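Local coordinates for ORC1-type DNA replication protein 2 (Aeropyrum pernix, PDB 1W5T), which binds DNA and ATP and takes part in regulating DNA replication, as an archaeal member of the Cdc6/Orc family of AAA+ ATPases, at residues 97-102 and 153-158; 111-116 and 130-135; 301-306 and 397-402; 325-330 and 383-388. All coordinates share one frame; numbering follows the deposited sequence.

Contact 1. Residues 97-102 and 153-158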
loop_
_atom_site.group_PDB
_atom_site.type_symbol
_atom_site.label_atom_id
_atom_site.label_comp_id
_atom_site.label_asym_id
_atom_site.label_seq_id
_atom_site.Cartn_x
_atom_site.Cartn_y
_atom_site.Cartn_z
ATOM N N ALA A 97 -12.675 -2.709 -10.219
ATOM C CA ALA A 97 -13.121 -3.930 -10.918
ATOM C C ALA A 97 -13.805 -5.005 -10.035
ATOM O O ALA A 97 -13.120 -5.858 -9.485
ATOM C CB ALA A 97 -11.923 -4.559 -11.648
ATOM N N PRO A 98 -15.140 -4.977 -9.927
ATOM C CA PRO A 98 -15.904 -5.998 -9.168
ATOM C C PRO A 98 -15.616 -7.479 -9.460
ATOM O O PRO A 98 -15.517 -8.232 -8.497
ATOM C CB PRO A 98 -17.375 -5.699 -9.534
ATOM C CG PRO A 98 -17.291 -4.752 -10.720
ATOM C CD PRO A 98 -16.035 -3.935 -10.470
ATOM N N ASN A 99 -15.496 -7.885 -10.724
ATOM C CA ASN A 99 -15.387 -9.298 -11.086
ATOM C C ASN A 99 -14.148 -9.592 -11.934
ATOM O O ASN A 99 -13.493 -8.669 -12.433
ATOM C CB ASN A 99 -16.631 -9.729 -11.860
ATOM C CG ASN A 99 -17.065 -8.685 -12.870
ATOM O OD1 ASN A 99 -16.226 -8.070 -13.540
ATOM N ND2 ASN A 99 -18.387 -8.452 -12.971
ATOM N N LEU A 100 -13.838 -10.880 -12.095
ATOM C CA LEU A 100 -12.726 -11.330 -12.908
ATOM C C LEU A 100 -12.941 -10.946 -14.370
ATOM O O LEU A 100 -11.986 -10.641 -15.103
ATOM C CB LEU A 100 -12.534 -12.845 -12.777
ATOM C CG LEU A 100 -11.195 -13.435 -13.252
ATOM C CD1 LEU A 100 -10.001 -12.988 -12.392
ATOM C CD2 LEU A 100 -11.246 -14.959 -13.284
ATOM N N TYR A 101 -14.202 -10.954 -14.796
ATOM C CA TYR A 101 -14.513 -10.558 -16.152
ATOM C C TYR A 101 -14.010 -9.122 -16.400
ATOM O O TYR A 101 -13.456 -8.842 -17.462
ATOM C CB TYR A 101 -16.015 -10.694 -16.462
ATOM C CG TYR A 101 -16.367 -10.069 -17.804
ATOM C CD1 TYR A 101 -16.366 -10.819 -18.977
ATOM C CD2 TYR A 101 -16.670 -8.700 -17.896
ATOM C CE1 TYR A 101 -16.675 -10.206 -20.211
ATOM C CE2 TYR A 101 -16.973 -8.106 -19.091
ATOM C CZ TYR A 101 -16.975 -8.848 -20.238
ATOM O OH TYR A 101 -17.280 -8.223 -21.427
ATOM N N THR A 102 -14.218 -8.233 -15.429
ATOM C CA THR A 102 -13.803 -6.841 -15.580
ATOM C C THR A 102 -12.278 -6.688 -15.495
ATOM O O THR A 102 -11.702 -6.006 -16.314
ATOM C CB THR A 102 -14.533 -5.902 -14.554
ATOM O OG1 THR A 102 -15.951 -6.030 -14.708
ATOM C CG2 THR A 102 -14.301 -4.424 -14.870
ATOM N N SER A 153 -14.454 -10.180 -1.796
ATOM C CA SER A 153 -15.283 -9.861 -2.943
ATOM C C SER A 153 -16.028 -11.156 -3.251
ATOM O O SER A 153 -15.417 -12.124 -3.717
ATOM C CB SER A 153 -14.392 -9.465 -4.125
ATOM O OG SER A 153 -15.063 -8.647 -5.078
ATOM N N PRO A 154 -17.318 -11.217 -2.915
ATOM C CA PRO A 154 -18.155 -12.381 -3.273
ATOM C C PRO A 154 -18.292 -12.568 -4.790
ATOM O O PRO A 154 -18.439 -13.710 -5.259
ATOM C CB PRO A 154 -19.506 -12.062 -2.630
ATOM C CG PRO A 154 -19.195 -11.036 -1.554
ATOM C CD PRO A 154 -18.067 -10.220 -2.125
ATOM N N ARG A 155 -18.195 -11.465 -5.534
ATOM C CA ARG A 155 -18.235 -11.475 -6.994
ATOM C C ARG A 155 -17.071 -12.243 -7.654
ATOM O O ARG A 155 -17.156 -12.604 -8.829
ATOM C CB ARG A 155 -18.293 -10.035 -7.520
ATOM C CG ARG A 155 -19.699 -9.391 -7.492
ATOM C CD ARG A 155 -20.206 -8.926 -8.877
ATOM N NE ARG A 155 -20.044 -9.975 -9.899
ATOM C CZ ARG A 155 -20.915 -10.267 -10.869
ATOM N NH1 ARG A 155 -22.059 -9.585 -11.001
ATOM N NH2 ARG A 155 -20.628 -11.246 -11.720
ATOM N N ILE A 156 -15.989 -12.477 -6.907
ATOM C CA ILE A 156 -14.845 -13.264 -7.398
ATOM C C ILE A 156 -14.727 -14.532 -6.571
ATOM O O ILE A 156 -14.681 -14.482 -5.344
ATOM C CB ILE A 156 -13.523 -12.433 -7.374
ATOM C CG1 ILE A 156 -13.594 -11.289 -8.381
ATOM C CG2 ILE A 156 -12.296 -13.314 -7.628
ATOM C CD1 ILE A 156 -12.760 -10.105 -8.010
ATOM N N ALA A 157 -14.689 -15.669 -7.256
ATOM C CA ALA A 157 -14.680 -16.979 -6.606
ATOM C C ALA A 157 -13.279 -17.579 -6.509
ATOM O O ALA A 157 -12.486 -17.479 -7.446
ATOM C CB ALA A 157 -15.587 -17.925 -7.348
ATOM N N ALA A 158 -13.013 -18.229 -5.378
ATOM C CA ALA A 158 -11.741 -18.862 -5.090
ATOM C C ALA A 158 -11.192 -19.588 -6.321
ATOM O O ALA A 158 -10.038 -19.425 -6.713
ATOM C CB ALA A 158 -11.900 -19.839 -3.923
#
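Asn99 and Arg155 run alongside each other in the same direction, with their flat groups almost perpendicular. The amide and guanidinium planes are 87° apart. Asn99 ND2 sits over one face of the guanidinium, displaced toward its rim, at 3.8 Å from Arg155 CZ. The Arg155 chain is bent at chi2 and chi3, and its guanidinium ends beside the Asn99 amide. Asn99 is also the N-cap of helix 100-111. Its OD1 accepts from Thr102 N at 2.8 Å, tilted 29° out of the carbonyl plane. The side chain reaches that amide because CG is tucked between the N and C of its own backbone (chi1 42°). The contact thus joins the start of this helix to the loop between helices 148-151 and 158-165 of the AAA+ domain. Within that loop, Ser153 to Ile156 form a type I beta turn. Pro98 O faces the turn. Arg155 CB lies 3.5 Å from Pro98 O, and Ile156 CD1 comes within 3.4 Å of Pro98 O. Ile156 reaches the backbone with its CG1 branch: CG1 is 3.7 Å from Leu100 N. Ile156 also touches Leu161, and Leu100 packs on Leu164, both of helix 158-165.

Contact 2. Residues 111-116 and 130-135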
loop_
_atom_site.group_PDB
_atom_site.type_symbol
_atom_site.label_atom_id
_atom_site.label_comp_id
_atom_site.label_asym_id
_atom_site.label_seq_id
_atom_site.Cartn_x
_atom_site.Cartn_y
_atom_site.Cartn_z
ATOM N N THR A 111 -3.134 -4.439 -23.467
ATOM C CA THR A 111 -2.221 -5.101 -24.389
ATOM C C THR A 111 -2.400 -4.454 -25.747
ATOM O O THR A 111 -1.512 -4.509 -26.588
ATOM C CB THR A 111 -2.547 -6.612 -24.540
ATOM O OG1 THR A 111 -3.880 -6.778 -25.081
ATOM C CG2 THR A 111 -2.562 -7.335 -23.183
ATOM N N GLY A 112 -3.590 -3.905 -25.976
ATOM C CA GLY A 112 -3.985 -3.422 -27.294
ATOM C C GLY A 112 -4.408 -4.486 -28.284
ATOM O O GLY A 112 -4.755 -4.153 -29.419
ATOM N N TYR A 113 -4.360 -5.755 -27.887
ATOM C CA TYR A 113 -4.732 -6.865 -28.782
ATOM C C TYR A 113 -6.217 -6.835 -29.141
ATOM O O TYR A 113 -7.080 -6.492 -28.306
ATOM C CB TYR A 113 -4.410 -8.225 -28.139
ATOM C CG TYR A 113 -2.944 -8.557 -27.915
ATOM C CD1 TYR A 113 -2.578 -9.308 -26.797
ATOM C CD2 TYR A 113 -1.938 -8.139 -28.799
ATOM C CE1 TYR A 113 -1.272 -9.647 -26.537
ATOM C CE2 TYR A 113 -0.574 -8.477 -28.570
ATOM C CZ TYR A 113 -0.248 -9.258 -27.420
ATOM O OH TYR A 113 1.050 -9.671 -27.068
ATOM N N PRO A 114 -6.561 -7.175 -30.373
ATOM C CA PRO A 114 -7.975 -7.090 -30.758
ATOM C C PRO A 114 -8.639 -8.390 -30.365
ATOM O O PRO A 114 -8.641 -9.386 -31.064
ATOM C CB PRO A 114 -7.907 -6.857 -32.264
ATOM C CG PRO A 114 -6.600 -7.488 -32.700
ATOM C CD PRO A 114 -5.723 -7.671 -31.485
ATOM N N ILE A 115 -9.131 -8.396 -29.147
ATOM C CA ILE A 115 -9.743 -9.572 -28.584
ATOM C C ILE A 115 -11.119 -9.097 -28.194
ATOM O O ILE A 115 -11.230 -8.112 -27.513
ATOM C CB ILE A 115 -8.964 -10.049 -27.365
ATOM C CG1 ILE A 115 -7.754 -10.866 -27.804
ATOM C CG2 ILE A 115 -9.876 -10.876 -26.415
ATOM C CD1 ILE A 115 -6.675 -10.946 -26.745
ATOM N N GLN A 116 -12.157 -9.800 -28.645
ATOM C CA GLN A 116 -13.516 -9.408 -28.345
ATOM C C GLN A 116 -13.862 -10.002 -27.025
ATOM O O GLN A 116 -13.774 -11.203 -26.799
ATOM C CB GLN A 116 -14.505 -9.837 -29.422
ATOM C CG GLN A 116 -15.956 -9.390 -29.129
ATOM C CD GLN A 116 -16.163 -7.862 -28.969
ATOM O OE1 GLN A 116 -16.388 -7.152 -29.956
ATOM N NE2 GLN A 116 -16.078 -7.368 -27.733
ATOM N N VAL A 130 -3.785 -15.917 -23.948
ATOM C CA VAL A 130 -2.737 -16.913 -24.134
ATOM C C VAL A 130 -2.421 -17.141 -25.610
ATOM O O VAL A 130 -1.269 -17.145 -25.988
ATOM C CB VAL A 130 -3.071 -18.209 -23.431
ATOM C CG1 VAL A 130 -2.204 -19.375 -23.958
ATOM C CG2 VAL A 130 -2.836 -18.041 -21.924
ATOM N N ASP A 131 -3.446 -17.301 -26.439
ATOM C CA ASP A 131 -3.264 -17.407 -27.877
ATOM C C ASP A 131 -2.590 -16.206 -28.544
ATOM O O ASP A 131 -1.627 -16.405 -29.294
ATOM C CB ASP A 131 -4.580 -17.692 -28.568
ATOM C CG ASP A 131 -4.512 -18.931 -29.386
ATOM O OD1 ASP A 131 -3.925 -19.909 -28.871
ATOM O OD2 ASP A 131 -4.995 -19.012 -30.554
ATOM N N ASN A 132 -3.066 -14.979 -28.275
ATOM C CA ASN A 132 -2.442 -13.747 -28.856
ATOM C C ASN A 132 -0.983 -13.560 -28.420
ATOM O O ASN A 132 -0.160 -13.118 -29.193
ATOM C CB ASN A 132 -3.225 -12.470 -28.490
ATOM C CG ASN A 132 -4.505 -12.298 -29.302
ATOM O OD1 ASN A 132 -4.547 -11.544 -30.280
ATOM N ND2 ASN A 132 -5.570 -12.992 -28.883
ATOM N N LEU A 133 -0.668 -13.898 -27.176
ATOM C CA LEU A 133 0.713 -13.798 -26.691
ATOM C C LEU A 133 1.596 -14.813 -27.427
ATOM O O LEU A 133 2.764 -14.533 -27.756
ATOM C CB LEU A 133 0.794 -13.963 -25.167
ATOM C CG LEU A 133 0.238 -12.784 -24.320
ATOM C CD1 LEU A 133 -0.036 -13.255 -22.880
ATOM C CD2 LEU A 133 1.158 -11.463 -24.300
ATOM N N TYR A 134 1.027 -15.972 -27.728
ATOM C CA TYR A 134 1.728 -16.956 -28.530
ATOM C C TYR A 134 1.867 -16.490 -30.014
ATOM O O TYR A 134 2.961 -16.567 -30.598
ATOM C CB TYR A 134 1.034 -18.338 -28.393
ATOM C CG TYR A 134 1.360 -19.265 -29.529
ATOM C CD1 TYR A 134 2.567 -19.919 -29.581
ATOM C CD2 TYR A 134 0.487 -19.414 -30.593
ATOM C CE1 TYR A 134 2.888 -20.747 -30.672
ATOM C CE2 TYR A 134 0.796 -20.242 -31.671
ATOM C CZ TYR A 134 1.979 -20.894 -31.693
ATOM O OH TYR A 134 2.290 -21.673 -32.771
ATOM N N VAL A 135 0.772 -16.011 -30.619
ATOM C CA VAL A 135 0.854 -15.531 -32.005
ATOM C C VAL A 135 1.973 -14.497 -32.150
ATOM O O VAL A 135 2.846 -14.612 -33.015
ATOM C CB VAL A 135 -0.500 -15.060 -32.554
ATOM C CG1 VAL A 135 -0.340 -14.313 -33.879
ATOM C CG2 VAL A 135 -1.424 -16.281 -32.696
#
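Tyr113 lays its ring against Asn132 and Leu133, where the chain leaves helix 100-111 and packs on helix 122-136. These are consecutive helices of the AAA+ domain. The turn out of the first helix starts at Thr111. Its OG1 accepts from Tyr113 N at 3.0 Å, nearly straight at 164°, which makes an ST turn. Gly112 follows with positive phi and ends the helical path. Tyr113 then turns its side chain toward helix 122-136. With CG anti to its carbonyl carbon (chi1 -66°), the ring runs antiparallel to the Asn132 side chain and offers it a face. Asn132 CB stands over that face, 4.0 Å from the centroid, in a CH-pi contact. The amide and ring planes are 23° apart. Leu133 comes in at the ring edge, near its plane, with CD2 3.8 Å from Tyr113 CE1. The phenol oxygen is hydrogen-bonded to His138 ND1, beyond the end of the helix. With the ring cut back to an alanine here, Asn132 CB and Leu133 CD2 would probably lose the surface they pack on, and His138 ND1 its hydroxyl partner. Pro114 is the centre of an inverse gamma turn, with a weak bond from Ile115 N to Tyr113 O. After this bend, Ile115 points toward helix 122-136. Ile115 and Asn132 approach from opposite directions. Asn132 ND2 is held by Ala128 O, one turn earlier in the helix, and Ile115 CD1 comes within 3.2 Å of Asn132 ND2.

Contact 3. Residues 301-306 and 397-402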
loop_
_atom_site.group_PDB
_atom_site.type_symbol
_atom_site.label_atom_id
_atom_site.label_comp_id
_atom_site.label_asym_id
_atom_site.label_seq_id
_atom_site.Cartn_x
_atom_site.Cartn_y
_atom_site.Cartn_z
ATOM N N HIS A 301 -13.233 2.961 7.694
ATOM C CA HIS A 301 -13.781 1.640 7.378
ATOM C C HIS A 301 -13.104 0.536 8.183
ATOM O O HIS A 301 -13.719 -0.496 8.437
ATOM C CB HIS A 301 -13.742 1.351 5.881
ATOM C CG HIS A 301 -12.379 1.018 5.362
ATOM N ND1 HIS A 301 -12.079 -0.202 4.798
ATOM C CD2 HIS A 301 -11.240 1.752 5.306
ATOM C CE1 HIS A 301 -10.809 -0.209 4.429
ATOM N NE2 HIS A 301 -10.279 0.966 4.722
ATOM N N GLU A 302 -11.858 0.785 8.577
ATOM C CA GLU A 302 -11.072 -0.085 9.442
ATOM C C GLU A 302 -11.653 -0.055 10.870
ATOM O O GLU A 302 -11.840 -1.094 11.495
ATOM C CB GLU A 302 -9.624 0.433 9.457
ATOM C CG GLU A 302 -8.455 -0.505 9.145
ATOM C CD GLU A 302 -8.813 -1.816 8.476
ATOM O OE1 GLU A 302 -8.483 -2.000 7.288
ATOM O OE2 GLU A 302 -9.391 -2.678 9.161
ATOM N N LEU A 303 -11.942 1.151 11.365
ATOM C CA LEU A 303 -12.536 1.331 12.686
ATOM C C LEU A 303 -13.949 0.784 12.789
ATOM O O LEU A 303 -14.266 0.106 13.761
ATOM C CB LEU A 303 -12.499 2.790 13.123
ATOM C CG LEU A 303 -11.110 3.425 13.150
ATOM C CD1 LEU A 303 -11.206 4.902 13.518
ATOM C CD2 LEU A 303 -10.118 2.660 14.039
ATOM N N GLU A 304 -14.763 1.081 11.765
ATOM C CA GLU A 304 -16.130 0.601 11.613
ATOM C C GLU A 304 -16.221 -0.913 11.668
ATOM O O GLU A 304 -17.247 -1.452 12.055
ATOM C CB GLU A 304 -16.706 1.080 10.271
ATOM C CG GLU A 304 -16.915 2.589 10.161
ATOM C CD GLU A 304 -17.698 3.050 8.923
ATOM O OE1 GLU A 304 -17.528 2.505 7.789
ATOM O OE2 GLU A 304 -18.485 4.007 9.090
ATOM N N ALA A 305 -15.156 -1.597 11.252
ATOM C CA ALA A 305 -15.079 -3.049 11.336
ATOM C C ALA A 305 -14.850 -3.538 12.758
ATOM O O ALA A 305 -15.011 -4.712 13.053
ATOM C CB ALA A 305 -13.974 -3.578 10.438
ATOM N N LEU A 306 -14.469 -2.646 13.648
ATOM C CA LEU A 306 -14.158 -3.041 15.024
ATOM C C LEU A 306 -15.431 -3.067 15.878
ATOM O O LEU A 306 -16.284 -2.227 15.708
ATOM C CB LEU A 306 -13.166 -2.027 15.612
ATOM C CG LEU A 306 -11.688 -2.382 15.662
ATOM C CD1 LEU A 306 -11.261 -3.340 14.487
ATOM C CD2 LEU A 306 -10.785 -1.117 15.831
ATOM N N GLU A 397 -12.457 11.537 18.297
ATOM C CA GLU A 397 -13.647 12.002 17.608
ATOM C C GLU A 397 -14.286 10.871 16.791
ATOM O O GLU A 397 -15.414 10.475 17.078
ATOM C CB GLU A 397 -13.271 13.155 16.674
ATOM C CG GLU A 397 -13.462 14.550 17.248
ATOM C CD GLU A 397 -14.019 15.535 16.211
ATOM O OE1 GLU A 397 -13.247 16.420 15.743
ATOM O OE2 GLU A 397 -15.227 15.417 15.856
ATOM N N VAL A 398 -13.558 10.349 15.794
ATOM C CA VAL A 398 -14.063 9.313 14.877
ATOM C C VAL A 398 -14.628 8.133 15.657
ATOM O O VAL A 398 -15.761 7.677 15.429
ATOM C CB VAL A 398 -12.954 8.808 13.903
ATOM C CG1 VAL A 398 -13.472 7.723 12.976
ATOM C CG2 VAL A 398 -12.400 9.936 13.060
ATOM N N VAL A 399 -13.840 7.677 16.616
ATOM C CA VAL A 399 -14.172 6.513 17.411
ATOM C C VAL A 399 -15.475 6.702 18.177
ATOM O O VAL A 399 -16.333 5.801 18.170
ATOM C CB VAL A 399 -12.966 6.098 18.304
ATOM C CG1 VAL A 399 -13.318 4.987 19.270
ATOM C CG2 VAL A 399 -11.817 5.664 17.394
ATOM N N ASP A 400 -15.644 7.870 18.805
ATOM C CA ASP A 400 -16.877 8.117 19.568
ATOM C C ASP A 400 -18.143 7.940 18.722
ATOM O O ASP A 400 -19.072 7.243 19.163
ATOM C CB ASP A 400 -16.904 9.491 20.238
ATOM C CG ASP A 400 -16.008 9.564 21.454
ATOM O OD1 ASP A 400 -15.881 8.546 22.171
ATOM O OD2 ASP A 400 -15.387 10.604 21.765
ATOM N N ASN A 401 -18.160 8.552 17.528
ATOM C CA ASN A 401 -19.304 8.482 16.609
ATOM C C ASN A 401 -19.598 7.040 16.159
ATOM O O ASN A 401 -20.737 6.663 15.950
ATOM C CB ASN A 401 -19.162 9.446 15.403
ATOM C CG ASN A 401 -18.995 10.953 15.824
ATOM O OD1 ASN A 401 -19.345 11.359 16.948
ATOM N ND2 ASN A 401 -18.442 11.773 14.907
ATOM N N ILE A 402 -18.565 6.225 16.060
ATOM C CA ILE A 402 -18.728 4.863 15.595
ATOM C C ILE A 402 -19.321 4.041 16.723
ATOM O O ILE A 402 -20.179 3.174 16.488
ATOM C CB ILE A 402 -17.390 4.306 15.073
ATOM C CG1 ILE A 402 -16.944 5.131 13.856
ATOM C CG2 ILE A 402 -17.529 2.867 14.702
ATOM C CD1 ILE A 402 -15.581 4.760 13.251
#
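Helix 300-304 meets helix 392-408 with Leu303 CA 7.2 Å from Val399 CA and Glu304 CA 6.4 Å from Ile402 CA. Leu303 supplies most of the contact from its side. It points toward the other helix and crosses both valines at about a right angle. Its CD1 methyl reaches Val398 CG1 at 3.7 Å and Val399 CG2 at 4.0 Å. Ile402, one turn along from Val398, comes at Leu303 nearer its root. Ile402 CD1 is 3.7 Å from Leu303 CB. CG1 of Ile402 is anti to the carbonyl carbon (chi1 -63°) and the chain runs on extended, which carries CD1 across. The same methyl lies 4.0 Å from Glu304 CG, with the two side chains crossing at about a right angle. This joins helix 300-304 to the C-terminal helix 392-408, beside the winged-helix fold's helix 308-322. Leu314 and Leu311 of helix 308-322 add to the packing, the former on Leu303 and the latter on Val399 and Ile402. Lys406 of helix 392-408 donates to Glu304 O, and Asp400 forms a salt bridge with Arg315. No hydrogen bond links the two segments directly, so the fit between them rests on methyl and methylene packing; Lys406 adds a polar tie between the two helices, and Asp400 one to helix 308-322.

Contact 4. Residues 325-330 and 383-388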
loop_
_atom_site.group_PDB
_atom_site.type_symbol
_atom_site.label_atom_id
_atom_site.label_comp_id
_atom_site.label_asym_id
_atom_site.label_seq_id
_atom_site.Cartn_x
_atom_site.Cartn_y
_atom_site.Cartn_z
ATOM N N MET A 325 0.867 11.573 28.815
ATOM C CA MET A 325 1.311 10.371 29.518
ATOM C C MET A 325 1.301 9.191 28.542
ATOM O O MET A 325 0.536 8.226 28.689
ATOM C CB MET A 325 0.447 10.129 30.765
ATOM C CG MET A 325 0.756 8.854 31.569
ATOM S SD MET A 325 -0.703 7.750 31.707
ATOM C CE MET A 325 -2.154 9.046 31.906
ATOM N N GLU A 326 2.144 9.293 27.521
ATOM C CA GLU A 326 2.301 8.230 26.527
ATOM C C GLU A 326 2.883 6.962 27.195
ATOM O O GLU A 326 3.939 7.014 27.841
ATOM C CB GLU A 326 3.151 8.738 25.341
ATOM C CG GLU A 326 3.971 7.694 24.591
ATOM C CD GLU A 326 5.277 8.252 24.041
ATOM O OE1 GLU A 326 6.073 8.790 24.844
ATOM O OE2 GLU A 326 5.508 8.148 22.808
ATOM N N TRP A 327 2.164 5.847 27.041
ATOM C CA TRP A 327 2.420 4.544 27.702
ATOM C C TRP A 327 1.547 4.410 28.943
ATOM O O TRP A 327 1.785 5.114 29.919
ATOM C CB TRP A 327 3.891 4.276 28.082
ATOM C CG TRP A 327 4.858 4.043 26.937
ATOM C CD1 TRP A 327 5.937 4.818 26.612
ATOM C CD2 TRP A 327 4.852 2.962 25.992
ATOM N NE1 TRP A 327 6.587 4.303 25.515
ATOM C CE2 TRP A 327 5.947 3.164 25.112
ATOM C CE3 TRP A 327 4.025 1.847 25.781
ATOM C CZ2 TRP A 327 6.232 2.297 24.045
ATOM C CZ3 TRP A 327 4.315 0.980 24.724
ATOM C CH2 TRP A 327 5.410 1.211 23.869
ATOM N N ILE A 328 0.543 3.524 28.886
ATOM C CA ILE A 328 -0.350 3.207 30.011
ATOM C C ILE A 328 -0.277 1.716 30.362
ATOM O O ILE A 328 -0.293 0.857 29.485
ATOM C CB ILE A 328 -1.835 3.657 29.754
ATOM C CG1 ILE A 328 -2.712 3.402 30.997
ATOM C CG2 ILE A 328 -2.429 2.989 28.506
ATOM C CD1 ILE A 328 -4.162 3.819 30.862
ATOM N N ASN A 329 -0.188 1.402 31.646
ATOM C CA ASN A 329 0.033 0.020 32.028
ATOM C C ASN A 329 -1.240 -0.765 32.018
ATOM O O ASN A 329 -2.322 -0.196 32.172
ATOM C CB ASN A 329 0.784 -0.115 33.361
ATOM C CG ASN A 329 0.097 0.601 34.512
ATOM O OD1 ASN A 329 0.366 1.789 34.783
ATOM N ND2 ASN A 329 -0.761 -0.125 35.225
ATOM N N ALA A 330 -1.090 -2.072 31.815
ATOM C CA ALA A 330 -2.202 -3.006 31.700
ATOM C C ALA A 330 -3.232 -2.828 32.803
ATOM O O ALA A 330 -4.452 -2.825 32.534
ATOM C CB ALA A 330 -1.681 -4.421 31.721
ATOM N N LEU A 383 2.861 -2.423 28.759
ATOM C CA LEU A 383 2.622 -1.012 28.490
ATOM C C LEU A 383 2.018 -0.900 27.099
ATOM O O LEU A 383 2.355 -1.691 26.225
ATOM C CB LEU A 383 3.926 -0.199 28.624
ATOM C CG LEU A 383 4.746 -0.348 29.937
ATOM C CD1 LEU A 383 5.932 0.640 29.966
ATOM C CD2 LEU A 383 3.889 -0.143 31.187
ATOM N N PHE A 384 1.104 0.055 26.912
ATOM C CA PHE A 384 0.406 0.238 25.650
ATOM C C PHE A 384 0.409 1.689 25.304
ATOM O O PHE A 384 0.307 2.534 26.205
ATOM C CB PHE A 384 -1.041 -0.199 25.763
ATOM C CG PHE A 384 -1.232 -1.660 25.997
ATOM C CD1 PHE A 384 -1.537 -2.146 27.272
ATOM C CD2 PHE A 384 -1.162 -2.551 24.948
ATOM C CE1 PHE A 384 -1.727 -3.511 27.496
ATOM C CE2 PHE A 384 -1.357 -3.924 25.155
ATOM C CZ PHE A 384 -1.644 -4.396 26.433
ATOM N N ARG A 385 0.522 2.001 24.020
ATOM C CA ARG A 385 0.385 3.381 23.551
ATOM C C ARG A 385 -0.346 3.456 22.197
ATOM O O ARG A 385 -0.375 2.507 21.436
ATOM C CB ARG A 385 1.763 4.056 23.486
ATOM C CG ARG A 385 2.435 4.085 22.082
ATOM C CD ARG A 385 3.834 4.674 22.030
ATOM N NE ARG A 385 4.739 3.847 21.231
ATOM C CZ ARG A 385 6.033 4.113 21.016
ATOM N NH1 ARG A 385 6.603 5.201 21.526
ATOM N NH2 ARG A 385 6.762 3.276 20.291
ATOM N N LEU A 386 -0.962 4.579 21.902
ATOM C CA LEU A 386 -1.386 4.825 20.538
ATOM C C LEU A 386 -0.156 4.875 19.647
ATOM O O LEU A 386 0.894 5.391 20.050
ATOM C CB LEU A 386 -2.157 6.137 20.434
ATOM C CG LEU A 386 -3.093 6.135 19.228
ATOM C CD1 LEU A 386 -4.193 5.085 19.506
ATOM C CD2 LEU A 386 -3.664 7.501 19.017
ATOM N N ALA A 387 -0.273 4.324 18.449
ATOM C CA ALA A 387 0.764 4.479 17.420
ATOM C C ALA A 387 1.087 5.971 17.287
ATOM O O ALA A 387 0.198 6.777 17.050
ATOM C CB ALA A 387 0.272 3.912 16.102
ATOM N N PRO A 388 2.330 6.353 17.520
ATOM C CA PRO A 388 2.697 7.790 17.543
ATOM C C PRO A 388 2.241 8.615 16.308
ATOM O O PRO A 388 1.971 9.815 16.445
ATOM C CB PRO A 388 4.222 7.766 17.683
ATOM C CG PRO A 388 4.483 6.452 18.417
ATOM C CD PRO A 388 3.469 5.462 17.814
#
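Strands 328-329 and 382-386 pair in the antiparallel sheet of the winged-helix domain. Ile328 and Phe384 form a hydrogen-bonded pair. Ile328 N donates to Phe384 O at 2.9 Å, in the carbonyl plane, and Phe384 N returns a bond to Ile328 O at 3.0 Å. Asn329 and Leu383 are the adjoining non-hydrogen-bonded pair. Trp327 lies against Arg385. The guanidinium and indole planes are 24° apart, and Trp327 CZ2 sits over the guanidinium centre, 3.5 Å from Arg385 CZ. Arg385 CD stands over the six-membered ring, 4.1 Å from its centroid, in a CH-pi contact. The opposite guanidinium face has Pro388 CG. Trp327 CE3 also touches Leu383 CB at 3.5 Å. Arg385 NH1 forms a salt bridge with Glu326 OE2 through a weak 3.4 Å hydrogen bond, and Arg385 NE another with Asp369 of strand 368-372. Replacing Trp327 with a serine would probably strip the guanidinium of one flat cover, let the arginine turn more freely and open a gap beside Leu383. Phe384 and Ile328 lie on the sheet face opposite to Leu383 and Asn329, and Phe384 packs on Ile317 of helix 308-322 and Leu333 of helix 330-345. One face on helices, strand 382-386 central: this is typical of a winged-helix fold.

Overall arrangement
Contacts 1 and 2 belong to the AAA+ domain, and contacts 3 and 4 to the C-terminal winged-helix region. Along the chain, contact 2 is nested inside the loop closed by contact 1. Contact 4 is likewise nested inside the loop closed by contact 3, and the second pair follows the first. Contact 1 involves the start of helix 100-111, and contact 2 its end; their centres are about 22 Å apart. Contacts 3 and 4 have centres about 20 Å apart, and strand 382-386 leads on to helix 392-408. Contacts 2 and 4 are the farthest apart, about 56 Å between centres. No two contacts touch. Contacts 1 and 2 tie elements within the ATPase part, and contacts 3 and 4 within the winged-helix part, so none bridges the two.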